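Local coordinates for beta-galactosidase/beta-glucuronidase (Faecalibacterium prausnitzii L2-6, PDB 6MVF), which binds flavin mononucleotide and, as a family 2 glycoside hydrolase of the human gut microbiome, probably cleaves beta-glucuronides, at residues N310-T313 and V314-Y318; H317-D320 and A321-K325; I332-H336 and Y337-Q341; Q341-Y344 and D345-E349. All blocks are in the same frame, centred on the assembly; numbering follows the deposited sequence.

How the contacts relate
All four contacts are local and lie in the TIM-barrel domain. Contacts 1 and 2 follow one another along helix 314-327 and share H317 and Y318; contacts 3 and 4 run from strand 331-334 through its loop into helix 341-350 and share Q341. Contacts 2, 3 and 4 are buried, contact 3 nearest the centre of the chain; contact 1 is only partly so, exposed at V314 and E315. Chemistry follows place: a capping box starts the first helix in contact 1, main-chain bonds dominate contacts 2 and 4, and a histidine satisfies a loop carbonyl in contact 3. The two helices meet at several points, among them Y318 OH to E349 OE1, probably a hydrogen bond.

Contact 1 (N310-T313 and V314-Y318); sequences NALT and VEDHY
T313 and D316 form a capping box, the reciprocal side-chain-to-backbone pair that starts helix 314-327 of the TIM barrel. T313 N donates to D316 OD2 at 2.6 Å, nearly straight at 168°, reaching the anti side of the carboxylate from 29° out of its plane. The return bond runs from D316 N to T313 OG1 at 3.3 Å. It can form because the T313 hydroxyl is held between its own backbone N and carbonyl carbon (chi1 69°), facing the first turn. H317 N closes that turn on T313 O at 3.2 Å.

The tight side is built on L312. Its CG packs on D316 CB at 3.6 Å, and its CB approaches H317 CE1 at 3.8 Å, while H317 ND1 is hydrogen-bonded to R301. The D316 carboxylate also makes salt bridges, OD2 to K308 and OD1 to K305. Were D316 replaced by alanine, T313 N would probably lose its capping acceptor, and K308 and K305 would lose this salt-bridge partner.

The other side is looser. V314 and E315 are exposed, and V314 meets the 310-313 loop through little more than its CB. E315 bends at chi2 and brings its carboxylate back over the cap, so that OE1 ends 3.0 Å from T313 OG1.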
loop_
_atom_site.group_PDB
_atom_site.type_symbol
_atom_site.label_atom_id
_atom_site.label_comp_id
_atom_site.label_asym_id
_atom_site.label_seq_id
_atom_site.Cartn_x
_atom_site.Cartn_y
_atom_site.Cartn_z
ATOM N N ASN A 310 26.509 -11.153 0.312
ATOM C CA ASN A 310 26.292 -9.821 -0.238
ATOM C C ASN A 310 25.002 -9.726 -1.074
ATOM O O ASN A 310 24.832 -8.775 -1.857
ATOM C CB ASN A 310 27.505 -9.396 -1.064
ATOM C CG ASN A 310 27.822 -10.374 -2.175
ATOM O OD1 ASN A 310 27.110 -11.362 -2.372
ATOM N ND2 ASN A 310 28.889 -10.095 -2.923
ATOM N N ALA A 311 24.085 -10.683 -0.918
ATOM C CA ALA A 311 22.872 -10.716 -1.737
ATOM C C ALA A 311 21.734 -9.996 -0.993
ATOM O O ALA A 311 20.795 -10.585 -0.451
ATOM C CB ALA A 311 22.536 -12.153 -2.118
ATOM N N LEU A 312 21.842 -8.671 -0.988
ATOM C CA LEU A 312 20.979 -7.806 -0.200
ATOM C C LEU A 312 19.829 -7.274 -1.045
ATOM O O LEU A 312 19.937 -7.119 -2.263
ATOM C CB LEU A 312 21.778 -6.636 0.386
ATOM C CG LEU A 312 22.420 -6.810 1.779
ATOM C CD1 LEU A 312 23.327 -8.038 1.927
ATOM C CD2 LEU A 312 23.186 -5.566 2.170
ATOM N N THR A 313 18.710 -7.018 -0.390
ATOM C CA THR A 313 17.596 -6.387 -1.068
ATOM C C THR A 313 17.693 -4.868 -0.944
ATOM O O THR A 313 18.518 -4.319 -0.204
ATOM C CB THR A 313 16.275 -6.891 -0.493
ATOM O OG1 THR A 313 16.126 -6.405 0.847
ATOM C CG2 THR A 313 16.255 -8.407 -0.474
ATOM N N VAL A 314 16.826 -4.186 -1.687
ATOM C CA VAL A 314 16.737 -2.735 -1.599
ATOM C C VAL A 314 16.395 -2.298 -0.167
ATOM O O VAL A 314 16.912 -1.285 0.327
ATOM C CB VAL A 314 15.719 -2.213 -2.642
ATOM C CG1 VAL A 314 14.265 -2.595 -2.264
ATOM C CG2 VAL A 314 15.838 -0.717 -2.837
ATOM N N GLU A 315 15.529 -3.053 0.526
ATOM C CA GLU A 315 15.221 -2.734 1.918
ATOM C C GLU A 315 16.448 -2.869 2.792
ATOM O O GLU A 315 16.616 -2.112 3.758
ATOM C CB GLU A 315 14.115 -3.636 2.468
ATOM C CG GLU A 315 12.779 -3.477 1.815
ATOM C CD GLU A 315 12.671 -4.251 0.512
ATOM O OE1 GLU A 315 13.371 -5.291 0.351
ATOM O OE2 GLU A 315 11.879 -3.813 -0.355
ATOM N N ASP A 316 17.314 -3.836 2.486
ATOM C CA ASP A 316 18.554 -3.964 3.245
ATOM C C ASP A 316 19.392 -2.700 3.122
ATOM O O ASP A 316 19.905 -2.185 4.121
ATOM C CB ASP A 316 19.354 -5.180 2.778
ATOM C CG ASP A 316 18.645 -6.492 3.070
ATOM O OD1 ASP A 316 18.016 -6.626 4.149
ATOM O OD2 ASP A 316 18.705 -7.398 2.202
ATOM N N HIS A 317 19.525 -2.178 1.905
ATOM C CA HIS A 317 20.404 -1.037 1.692
ATOM C C HIS A 317 19.881 0.197 2.415
ATOM O O HIS A 317 20.632 0.869 3.134
ATOM C CB HIS A 317 20.565 -0.766 0.197
ATOM C CG HIS A 317 21.259 -1.867 -0.541
ATOM N ND1 HIS A 317 22.492 -2.357 -0.157
ATOM C CD2 HIS A 317 20.899 -2.565 -1.645
ATOM C CE1 HIS A 317 22.861 -3.308 -0.997
ATOM N NE2 HIS A 317 21.913 -3.455 -1.909
ATOM N N TYR A 318 18.585 0.496 2.252
ATOM C CA TYR A 318 17.990 1.651 2.920
ATOM C C TYR A 318 17.981 1.480 4.430
ATOM O O TYR A 318 18.113 2.464 5.161
ATOM C CB TYR A 318 16.575 1.908 2.381
ATOM C CG TYR A 318 16.573 2.717 1.090
ATOM C CD1 TYR A 318 16.837 2.118 -0.139
ATOM C CD2 TYR A 318 16.331 4.081 1.103
ATOM C CE1 TYR A 318 16.837 2.860 -1.327
ATOM C CE2 TYR A 318 16.337 4.836 -0.076
ATOM C CZ TYR A 318 16.589 4.223 -1.284
ATOM O OH TYR A 318 16.601 4.971 -2.443
#

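Contact 2 (H317-D320 and A321-K325); sequences HYQD and AQIIK
Y318 O accepts from Q322 N at 2.8 Å, one of four successive i to i+4 bonds that carry the alpha helix 314-327 through this region. The others run from A321 N to H317 O, from I323 N to Q319 O (2.9 Å, 168°) and from I324 N to D320 O. The helix spans the crossover of a beta-alpha-beta unit of the barrel, between strands 292-300 and 331-334, and its faces differ in chemistry.

On the outer face Q322 bends at chi2 and folds back toward the preceding turn. Its NE2 comes to the edge of the Y318 ring, near the ring plane and 4.3 Å from CD2. The amide oxygen OE1 stands 3.4 Å from Y318 O; both are acceptors, so this approach is no bond. The phenol end of Y318 is taken by E349 of helix 341-350.

On the next face Q319 and I323 lie side by side and point the same way. With CG anti to the amide nitrogen (chi1 -174°) and the chain extended, Q319 passes its NE2 4.0 Å from I323 CD1, while its OE1 is bonded to K305. D320 is buried, and its carboxylate makes salt bridges to R301 through OD2 and to R561 through OD1. One turn later the CG1-CD1 arm of I324 lies back along the main chain, CG1 resting 3.3 Å from D320 O.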
loop_
_atom_site.group_PDB
_atom_site.type_symbol
_atom_site.label_atom_id
_atom_site.label_comp_id
_atom_site.label_asym_id
_atom_site.label_seq_id
_atom_site.Cartn_x
_atom_site.Cartn_y
_atom_site.Cartn_z
ATOM N N HIS A 317 19.525 -2.178 1.905
ATOM C CA HIS A 317 20.404 -1.037 1.692
ATOM C C HIS A 317 19.881 0.197 2.415
ATOM O O HIS A 317 20.632 0.869 3.134
ATOM C CB HIS A 317 20.565 -0.766 0.197
ATOM C CG HIS A 317 21.259 -1.867 -0.541
ATOM N ND1 HIS A 317 22.492 -2.357 -0.157
ATOM C CD2 HIS A 317 20.899 -2.565 -1.645
ATOM C CE1 HIS A 317 22.861 -3.308 -0.997
ATOM N NE2 HIS A 317 21.913 -3.455 -1.909
ATOM N N TYR A 318 18.585 0.496 2.252
ATOM C CA TYR A 318 17.990 1.651 2.920
ATOM C C TYR A 318 17.981 1.480 4.430
ATOM O O TYR A 318 18.113 2.464 5.161
ATOM C CB TYR A 318 16.575 1.908 2.381
ATOM C CG TYR A 318 16.573 2.717 1.090
ATOM C CD1 TYR A 318 16.837 2.118 -0.139
ATOM C CD2 TYR A 318 16.331 4.081 1.103
ATOM C CE1 TYR A 318 16.837 2.860 -1.327
ATOM C CE2 TYR A 318 16.337 4.836 -0.076
ATOM C CZ TYR A 318 16.589 4.223 -1.284
ATOM O OH TYR A 318 16.601 4.971 -2.443
ATOM N N GLN A 319 17.857 0.252 4.924
ATOM C CA GLN A 319 17.929 0.056 6.367
ATOM C C GLN A 319 19.318 0.406 6.891
ATOM O O GLN A 319 19.456 1.094 7.914
ATOM C CB GLN A 319 17.556 -1.379 6.726
ATOM C CG GLN A 319 17.465 -1.611 8.226
ATOM C CD GLN A 319 17.624 -3.077 8.638
ATOM O OE1 GLN A 319 17.876 -3.959 7.806
ATOM N NE2 GLN A 319 17.483 -3.338 9.931
ATOM N N ASP A 320 20.364 -0.070 6.208
ATOM C CA ASP A 320 21.723 0.369 6.524
ATOM C C ASP A 320 21.824 1.893 6.552
ATOM O O ASP A 320 22.325 2.480 7.516
ATOM C CB ASP A 320 22.712 -0.198 5.507
ATOM C CG ASP A 320 23.072 -1.653 5.782
ATOM O OD1 ASP A 320 22.548 -2.252 6.767
ATOM O OD2 ASP A 320 23.892 -2.190 4.998
ATOM N N ALA A 321 21.331 2.548 5.495
ATOM C CA ALA A 321 21.447 3.992 5.395
ATOM C C ALA A 321 20.735 4.684 6.546
ATOM O O ALA A 321 21.275 5.623 7.142
ATOM C CB ALA A 321 20.900 4.456 4.053
ATOM N N GLN A 322 19.539 4.207 6.902
ATOM C CA GLN A 322 18.787 4.827 7.988
ATOM C C GLN A 322 19.471 4.631 9.336
ATOM O O GLN A 322 19.505 5.554 10.159
ATOM C CB GLN A 322 17.357 4.287 8.012
ATOM C CG GLN A 322 16.397 5.177 7.241
ATOM C CD GLN A 322 15.476 4.420 6.274
ATOM O OE1 GLN A 322 15.076 3.272 6.537
ATOM N NE2 GLN A 322 15.131 5.069 5.144
ATOM N N ILE A 323 20.020 3.446 9.589
ATOM C CA ILE A 323 20.754 3.259 10.836
ATOM C C ILE A 323 21.928 4.231 10.915
ATOM O O ILE A 323 22.155 4.879 11.950
ATOM C CB ILE A 323 21.202 1.798 10.982
ATOM C CG1 ILE A 323 19.982 0.921 11.246
ATOM C CG2 ILE A 323 22.194 1.683 12.115
ATOM C CD1 ILE A 323 20.215 -0.579 11.056
ATOM N N ILE A 324 22.650 4.401 9.802
ATOM C CA ILE A 324 23.788 5.316 9.815
ATOM C C ILE A 324 23.328 6.765 9.971
ATOM O O ILE A 324 24.002 7.562 10.640
ATOM C CB ILE A 324 24.642 5.100 8.557
ATOM C CG1 ILE A 324 25.235 3.683 8.588
ATOM C CG2 ILE A 324 25.749 6.158 8.470
ATOM C CD1 ILE A 324 25.620 3.155 7.230
ATOM N N LYS A 325 22.166 7.124 9.396
ATOM C CA LYS A 325 21.593 8.453 9.605
ATOM C C LYS A 325 21.250 8.701 11.071
ATOM O O LYS A 325 21.546 9.776 11.607
ATOM C CB LYS A 325 20.349 8.649 8.737
ATOM C CG LYS A 325 19.841 10.100 8.705
ATOM C CD LYS A 325 20.721 10.924 7.772
ATOM C CE LYS A 325 20.350 12.370 7.771
ATOM N NZ LYS A 325 21.337 13.134 6.998
#

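Contact 3 (I332-H336 and Y337-Q341); sequences IRLAH and YQHSQ
A cis peptide bond joins A335 to H336, with no proline involved, and its carbonyl oxygen, A335 O, is taken by the side chain of H339. H339 NE2 donates to A335 O at 2.9 Å with an N-H...O angle of 173°. The oxygen lies in the plane of the imidazole, but the donor stands 49° out of the carbonyl plane and so misses the lone-pair directions.

The same ring is covered from one side by L334, whose CD2 sits 3.6 Å from the H339 ring centroid, squarely over the face in a CH-pi contact. Y337 meets the cis peptide differently, with its ring face. Its CG lies between its own backbone N and carbonyl carbon (chi1 37°), which turns the ring back over the bond, with H336 N 3.2 Å from Y337 CD2 and A335 O over the same ring. Outside the turn, Y337 OH is held by H302 and Q303, and H336 ND1 by E357.

The loop leaves the C-terminal end of strand 331-334, the end at which TIM barrels carry their active sites. A buried carbonyl is thus satisfied by an imidazole N-H, which implies a proton on H339 NE2 and a ring fixed in rotation by bond and methyl together.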
loop_
_atom_site.group_PDB
_atom_site.type_symbol
_atom_site.label_atom_id
_atom_site.label_comp_id
_atom_site.label_asym_id
_atom_site.label_seq_id
_atom_site.Cartn_x
_atom_site.Cartn_y
_atom_site.Cartn_z
ATOM N N ILE A 332 29.948 8.609 4.423
ATOM C CA ILE A 332 30.070 7.162 4.366
ATOM C C ILE A 332 31.137 6.811 3.350
ATOM O O ILE A 332 31.001 7.152 2.168
ATOM C CB ILE A 332 28.763 6.463 3.984
ATOM C CG1 ILE A 332 27.703 6.628 5.065
ATOM C CG2 ILE A 332 29.061 4.981 3.730
ATOM C CD1 ILE A 332 26.300 6.221 4.594
ATOM N N ARG A 333 32.174 6.098 3.793
ATOM C CA ARG A 333 33.144 5.517 2.875
ATOM C C ARG A 333 32.636 4.149 2.419
ATOM O O ARG A 333 32.501 3.218 3.226
ATOM C CB ARG A 333 34.524 5.399 3.521
ATOM C CG ARG A 333 35.509 4.682 2.618
ATOM C CD ARG A 333 36.870 4.536 3.252
ATOM N NE ARG A 333 37.781 3.807 2.376
ATOM C CZ ARG A 333 38.696 2.947 2.807
ATOM N NH1 ARG A 333 38.820 2.703 4.107
ATOM N NH2 ARG A 333 39.477 2.324 1.935
ATOM N N LEU A 334 32.356 4.030 1.126
ATOM C CA LEU A 334 31.758 2.815 0.577
ATOM C C LEU A 334 32.854 1.875 0.067
ATOM O O LEU A 334 33.032 1.641 -1.131
ATOM C CB LEU A 334 30.752 3.183 -0.506
ATOM C CG LEU A 334 29.460 3.586 0.193
ATOM C CD1 LEU A 334 28.376 3.935 -0.795
ATOM C CD2 LEU A 334 29.009 2.460 1.139
ATOM N N ALA A 335 33.590 1.315 1.019
ATOM C CA ALA A 335 34.694 0.427 0.693
ATOM C C ALA A 335 34.161 -0.978 0.386
ATOM O O ALA A 335 33.049 -1.325 0.779
ATOM C CB ALA A 335 35.695 0.412 1.855
ATOM N N HIS A 336 34.940 -1.791 -0.344
ATOM C CA HIS A 336 36.196 -1.436 -1.029
ATOM C C HIS A 336 35.983 -1.588 -2.525
ATOM O O HIS A 336 36.870 -2.045 -3.238
ATOM C CB HIS A 336 37.370 -2.351 -0.638
ATOM C CG HIS A 336 37.960 -2.094 0.716
ATOM N ND1 HIS A 336 38.637 -0.934 1.034
ATOM C CD2 HIS A 336 38.030 -2.881 1.819
ATOM C CE1 HIS A 336 39.071 -1.005 2.281
ATOM N NE2 HIS A 336 38.715 -2.176 2.780
ATOM N N TYR A 337 34.800 -1.232 -3.000
ATOM C CA TYR A 337 34.370 -1.604 -4.343
ATOM C C TYR A 337 33.156 -0.748 -4.668
ATOM O O TYR A 337 32.719 0.072 -3.856
ATOM C CB TYR A 337 34.062 -3.100 -4.417
ATOM C CG TYR A 337 33.411 -3.575 -3.146
ATOM C CD1 TYR A 337 32.066 -3.293 -2.884
ATOM C CD2 TYR A 337 34.136 -4.269 -2.192
ATOM C CE1 TYR A 337 31.463 -3.713 -1.706
ATOM C CE2 TYR A 337 33.545 -4.688 -1.001
ATOM C CZ TYR A 337 32.208 -4.411 -0.760
ATOM O OH TYR A 337 31.612 -4.824 0.420
ATOM N N GLN A 338 32.623 -0.928 -5.865
ATOM C CA GLN A 338 31.393 -0.246 -6.235
ATOM C C GLN A 338 30.217 -0.883 -5.497
ATOM O O GLN A 338 30.121 -2.112 -5.406
ATOM C CB GLN A 338 31.202 -0.316 -7.746
ATOM C CG GLN A 338 29.881 0.173 -8.240
ATOM C CD GLN A 338 29.883 0.305 -9.744
ATOM O OE1 GLN A 338 30.926 0.540 -10.355
ATOM N NE2 GLN A 338 28.719 0.143 -10.353
ATOM N N HIS A 339 29.357 -0.053 -4.910
ATOM C CA HIS A 339 28.212 -0.582 -4.186
ATOM C C HIS A 339 26.965 -0.628 -5.087
ATOM O O HIS A 339 27.016 -0.390 -6.300
ATOM C CB HIS A 339 27.973 0.232 -2.913
ATOM C CG HIS A 339 28.818 -0.197 -1.752
ATOM N ND1 HIS A 339 28.281 -0.674 -0.575
ATOM C CD2 HIS A 339 30.162 -0.228 -1.590
ATOM C CE1 HIS A 339 29.258 -0.973 0.262
ATOM N NE2 HIS A 339 30.407 -0.714 -0.330
ATOM N N SER A 340 25.833 -0.985 -4.484
ATOM C CA SER A 340 24.580 -1.070 -5.223
ATOM C C SER A 340 24.066 0.316 -5.598
ATOM O O SER A 340 24.166 1.271 -4.820
ATOM C CB SER A 340 23.538 -1.784 -4.376
ATOM O OG SER A 340 22.237 -1.587 -4.899
ATOM N N GLN A 341 23.480 0.425 -6.787
ATOM C CA GLN A 341 22.759 1.648 -7.103
ATOM C C GLN A 341 21.774 1.998 -5.994
ATOM O O GLN A 341 21.636 3.169 -5.625
ATOM C CB GLN A 341 22.062 1.519 -8.451
ATOM C CG GLN A 341 23.029 1.625 -9.645
ATOM C CD GLN A 341 24.002 2.776 -9.489
ATOM O OE1 GLN A 341 23.596 3.940 -9.424
ATOM N NE2 GLN A 341 25.299 2.453 -9.383
#

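Contact 4 (Q341-Y344 and D345-E349); sequences QDFY and DACDE
F343 extends its ring with CG anti to the backbone nitrogen (chi1 -164°), and C347, one turn on, sets SG anti to its carbonyl carbon (chi1 -73°); together these torsions bring sulfur to ring. SG lies 4.2 Å from the F343 ring centroid and 3.3 Å from CE2, an oblique sulfur-aromatic contact. I332 touches both side chains from the neighbouring strand.

The main chain is regular: D345 N donates to Q341 O at 2.8 Å with an angle of 170°, and A346, C347 and D348 repeat the i to i+4 pattern.

Polar groups gather at D345. Its OD2 stands 4.5 Å from D342 OD1, two carboxylates, probably of like charge, three residues apart, and a water to one side of the pair links them. That water donates to D345 OD2 at 2.7 Å and, weakly, to D342 OD1 at 3.5 Å. Without the carboxylate, as with an alanine at D345, the water would probably keep only the weak bond to D342 of these two.

Beyond the pair, D348 bonds H388 and S390, and Y344 OH reaches H339 N. An apolar face turned to strands 331-334 and 353-357, with acidic groups on another, suits the crossover helix of a beta-alpha-beta unit in a TIM barrel.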
loop_
_atom_site.group_PDB
_atom_site.type_symbol
_atom_site.label_atom_id
_atom_site.label_comp_id
_atom_site.label_asym_id
_atom_site.label_seq_id
_atom_site.Cartn_x
_atom_site.Cartn_y
_atom_site.Cartn_z
ATOM N N GLN A 341 23.480 0.425 -6.787
ATOM C CA GLN A 341 22.759 1.648 -7.103
ATOM C C GLN A 341 21.774 1.998 -5.994
ATOM O O GLN A 341 21.636 3.169 -5.625
ATOM C CB GLN A 341 22.062 1.519 -8.451
ATOM C CG GLN A 341 23.029 1.625 -9.645
ATOM C CD GLN A 341 24.002 2.776 -9.489
ATOM O OE1 GLN A 341 23.596 3.940 -9.424
ATOM N NE2 GLN A 341 25.299 2.453 -9.383
ATOM N N ASP A 342 21.151 0.989 -5.391
ATOM C CA ASP A 342 20.267 1.250 -4.259
ATOM C C ASP A 342 20.979 2.022 -3.155
ATOM O O ASP A 342 20.412 2.977 -2.595
ATOM C CB ASP A 342 19.690 -0.059 -3.706
ATOM C CG ASP A 342 18.701 -0.737 -4.670
ATOM O OD1 ASP A 342 18.248 -0.089 -5.653
ATOM O OD2 ASP A 342 18.386 -1.933 -4.438
ATOM N N PHE A 343 22.221 1.644 -2.817
ATOM C CA PHE A 343 22.811 2.348 -1.681
ATOM C C PHE A 343 23.252 3.755 -2.060
ATOM O O PHE A 343 23.125 4.673 -1.241
ATOM C CB PHE A 343 23.976 1.574 -1.045
ATOM C CG PHE A 343 24.345 2.095 0.334
ATOM C CD1 PHE A 343 23.721 1.591 1.475
ATOM C CD2 PHE A 343 25.252 3.137 0.488
ATOM C CE1 PHE A 343 24.019 2.091 2.748
ATOM C CE2 PHE A 343 25.557 3.635 1.767
ATOM C CZ PHE A 343 24.932 3.111 2.894
ATOM N N TYR A 344 23.759 3.957 -3.286
ATOM C CA TYR A 344 24.042 5.322 -3.722
ATOM C C TYR A 344 22.766 6.147 -3.752
ATOM O O TYR A 344 22.750 7.284 -3.269
ATOM C CB TYR A 344 24.730 5.350 -5.086
ATOM C CG TYR A 344 26.116 4.738 -5.087
ATOM C CD1 TYR A 344 27.113 5.216 -4.247
ATOM C CD2 TYR A 344 26.418 3.664 -5.915
ATOM C CE1 TYR A 344 28.370 4.638 -4.233
ATOM C CE2 TYR A 344 27.662 3.078 -5.907
ATOM C CZ TYR A 344 28.641 3.567 -5.067
ATOM O OH TYR A 344 29.881 2.977 -5.065
ATOM N N ASP A 345 21.673 5.569 -4.262
ATOM C CA ASP A 345 20.373 6.235 -4.204
ATOM C C ASP A 345 20.010 6.642 -2.773
ATOM O O ASP A 345 19.664 7.805 -2.512
ATOM C CB ASP A 345 19.297 5.319 -4.788
ATOM C CG ASP A 345 19.385 5.187 -6.308
ATOM O OD1 ASP A 345 19.941 6.109 -6.957
ATOM O OD2 ASP A 345 18.878 4.162 -6.851
ATOM N N ALA A 346 20.095 5.691 -1.829
ATOM C CA ALA A 346 19.849 6.002 -0.424
ATOM C C ALA A 346 20.754 7.118 0.094
ATOM O O ALA A 346 20.324 7.924 0.926
ATOM C CB ALA A 346 20.028 4.760 0.438
ATOM N N CYS A 347 21.996 7.200 -0.384
ATOM C CA CYS A 347 22.876 8.286 0.053
ATOM C C CYS A 347 22.460 9.635 -0.530
ATOM O O CYS A 347 22.478 10.655 0.173
ATOM C CB CYS A 347 24.316 7.958 -0.324
ATOM S SG CYS A 347 24.956 6.662 0.724
ATOM N N ASP A 348 22.130 9.666 -1.822
ATOM C CA ASP A 348 21.601 10.877 -2.431
ATOM C C ASP A 348 20.373 11.378 -1.678
ATOM O O ASP A 348 20.196 12.589 -1.479
ATOM C CB ASP A 348 21.231 10.614 -3.902
ATOM C CG ASP A 348 22.437 10.198 -4.787
ATOM O OD1 ASP A 348 23.599 10.584 -4.524
ATOM O OD2 ASP A 348 22.205 9.490 -5.790
ATOM N N GLU A 349 19.503 10.459 -1.257
ATOM C CA GLU A 349 18.222 10.878 -0.693
ATOM C C GLU A 349 18.330 11.217 0.786
ATOM O O GLU A 349 17.727 12.194 1.238
ATOM C CB GLU A 349 17.165 9.802 -0.931
ATOM C CG GLU A 349 16.681 9.807 -2.374
ATOM C CD GLU A 349 16.499 8.406 -2.957
ATOM O OE1 GLU A 349 16.143 7.477 -2.171
ATOM O OE2 GLU A 349 16.719 8.250 -4.200
HETATM O O HOH W 1 17.032 3.117 -5.123
#